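Local atomic coordinates of flagellar motor switch protein fliG (Thermotoga maritima, PDB entry 3AJC), a protein that is thought to form part of the switch complex at the base of the flagellar basal body, which sets the direction of flagellar rotation. Residues A[130-135]-A[156-161]. Sequence-based numbering, arbitrary orientation.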
loop_
_atom_site.group_PDB
_atom_site.type_symbol
_atom_site.label_atom_id
_atom_site.label_comp_id
_atom_site.label_asym_id
_atom_site.label_seq_id
_atom_site.Cartn_x
_atom_site.Cartn_y
_atom_site.Cartn_z
ATOM N N PHE A 130 3.233 3.351 3.072
ATOM C CA PHE A 130 3.937 4.472 2.458
ATOM C C PHE A 130 3.478 4.703 1.017
ATOM O O PHE A 130 3.508 3.785 0.198
ATOM C CB PHE A 130 5.448 4.182 2.474
ATOM C CG PHE A 130 6.305 5.400 2.253
ATOM C CD1 PHE A 130 6.702 6.186 3.329
ATOM C CD2 PHE A 130 6.682 5.779 0.971
ATOM C CE1 PHE A 130 7.453 7.337 3.135
ATOM C CE2 PHE A 130 7.439 6.937 0.761
ATOM C CZ PHE A 130 7.827 7.715 1.846
ATOM N N VAL A 131 3.021 5.913 0.714
ATOM C CA VAL A 131 2.615 6.237 -0.653
ATOM C C VAL A 131 3.608 7.262 -1.190
ATOM O O VAL A 131 4.382 7.841 -0.432
ATOM C CB VAL A 131 1.179 6.827 -0.745
ATOM C CG1 VAL A 131 0.164 5.765 -0.338
ATOM C CG2 VAL A 131 1.059 8.087 0.106
ATOM N N PHE A 132 3.579 7.495 -2.493
ATOM C CA PHE A 132 4.526 8.424 -3.089
ATOM C C PHE A 132 4.561 9.803 -2.444
ATOM O O PHE A 132 5.638 10.341 -2.235
ATOM C CB PHE A 132 4.280 8.561 -4.592
ATOM C CG PHE A 132 5.443 9.144 -5.337
ATOM C CD1 PHE A 132 6.657 8.458 -5.407
ATOM C CD2 PHE A 132 5.335 10.384 -5.962
ATOM C CE1 PHE A 132 7.756 9.006 -6.099
ATOM C CE2 PHE A 132 6.417 10.938 -6.649
ATOM C CZ PHE A 132 7.631 10.252 -6.718
ATOM N N GLU A 133 3.398 10.372 -2.124
ATOM C CA GLU A 133 3.361 11.693 -1.500
ATOM C C GLU A 133 3.972 11.664 -0.103
ATOM O O GLU A 133 4.347 12.707 0.420
ATOM C CB GLU A 133 1.927 12.238 -1.418
ATOM C CG GLU A 133 1.306 12.692 -2.739
ATOM C CD GLU A 133 2.056 13.842 -3.413
ATOM O OE1 GLU A 133 2.481 14.788 -2.718
ATOM O OE2 GLU A 133 2.201 13.812 -4.656
ATOM N N ASP A 134 4.079 10.483 0.504
ATOM C CA ASP A 134 4.678 10.393 1.834
ATOM C C ASP A 134 6.142 10.858 1.826
ATOM O O ASP A 134 6.721 11.137 2.881
ATOM C CB ASP A 134 4.575 8.963 2.391
ATOM C CG ASP A 134 3.157 8.620 2.883
ATOM O OD1 ASP A 134 2.511 9.480 3.514
ATOM O OD2 ASP A 134 2.695 7.485 2.652
ATOM N N ILE A 135 6.739 10.950 0.636
ATOM C CA ILE A 135 8.117 11.405 0.505
ATOM C C ILE A 135 8.261 12.811 1.094
ATOM O O ILE A 135 9.358 13.233 1.452
ATOM C CB ILE A 135 8.568 11.400 -0.980
ATOM C CG1 ILE A 135 8.729 9.956 -1.456
ATOM C CG2 ILE A 135 9.903 12.150 -1.142
ATOM C CD1 ILE A 135 8.964 9.800 -2.950
ATOM N N ALA A 156 11.537 10.786 -13.842
ATOM C CA ALA A 156 10.710 11.630 -14.689
ATOM C C ALA A 156 9.271 11.123 -14.725
ATOM O O ALA A 156 8.326 11.907 -14.586
ATOM C CB ALA A 156 11.289 11.687 -16.092
ATOM N N LEU A 157 9.108 9.817 -14.918
ATOM C CA LEU A 157 7.783 9.210 -14.952
ATOM C C LEU A 157 7.051 9.438 -13.636
ATOM O O LEU A 157 5.915 9.911 -13.610
ATOM C CB LEU A 157 7.898 7.703 -15.207
ATOM C CG LEU A 157 8.338 7.300 -16.613
ATOM C CD1 LEU A 157 8.705 5.810 -16.680
ATOM C CD2 LEU A 157 7.215 7.623 -17.559
ATOM N N ALA A 158 7.719 9.097 -12.541
ATOM C CA ALA A 158 7.139 9.244 -11.212
ATOM C C ALA A 158 6.687 10.678 -10.919
ATOM O O ALA A 158 5.682 10.893 -10.229
ATOM C CB ALA A 158 8.147 8.790 -10.161
ATOM N N LEU A 159 7.425 11.652 -11.445
ATOM C CA LEU A 159 7.114 13.058 -11.218
ATOM C C LEU A 159 5.889 13.549 -11.985
ATOM O O LEU A 159 5.235 14.500 -11.568
ATOM C CB LEU A 159 8.328 13.928 -11.554
ATOM C CG LEU A 159 9.474 13.819 -10.547
ATOM C CD1 LEU A 159 10.679 14.631 -11.004
ATOM C CD2 LEU A 159 8.975 14.306 -9.203
ATOM N N LYS A 160 5.571 12.908 -13.102
ATOM C CA LYS A 160 4.394 13.315 -13.852
ATOM C C LYS A 160 3.138 13.042 -13.029
ATOM O O LYS A 160 2.044 13.462 -13.394
ATOM C CB LYS A 160 4.313 12.566 -15.181
ATOM C CG LYS A 160 5.313 13.038 -16.217
ATOM C CD LYS A 160 5.022 12.418 -17.571
ATOM C CE LYS A 160 5.825 13.104 -18.672
ATOM N NZ LYS A 160 5.499 14.560 -18.778
ATOM N N GLY A 161 3.298 12.336 -11.915
ATOM C CA GLY A 161 2.163 12.034 -11.065
ATOM C C GLY A 161 2.349 12.538 -9.642
ATOM O O GLY A 161 1.770 11.989 -8.700
HETATM O O HOH W 1 1.256 11.750 -6.038
#
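Phe132 and Ala158 meet in a small apolar contact within the FliG C-terminal domain, where the 3-10 turn after helix 119-128 packs on the C-terminal end of helix 152-159. The far end of the Phe132 ring does the touching: CZ lies 3.8 Å from Ala158 CB, while Ala158 O lies oblique to the ring, 3.7 Å from Phe132 CE2. With CG anti to the backbone N (chi1 -162°), the ring extends from the turn toward the helix. This long side chain bridges most of the 8.6 Å between Phe132 CA and Ala158 CA, so a methyl is enough on the helix side to meet CZ. Replacing Phe132 with alanine would probably open a gap beside Ala158 and leave the turn without its apolar contact there. At the margin, one water donates to both Glu133 OE2 and Gly161 O, 2.7 Å from each, joining the segments where no direct hydrogen bond does. A carboxylate suits this place because its second oxygen, Glu133 OE1, can bond to Ser163 OG, whereas Gly161 contributes only its backbone carbonyl. Helix 194-213 flanks the contact, Gln201 NE2 bonding to Ala158 O and Gly161 O and its side chain touching Phe132, while Leu166 of helix 164-171 also packs against that ring.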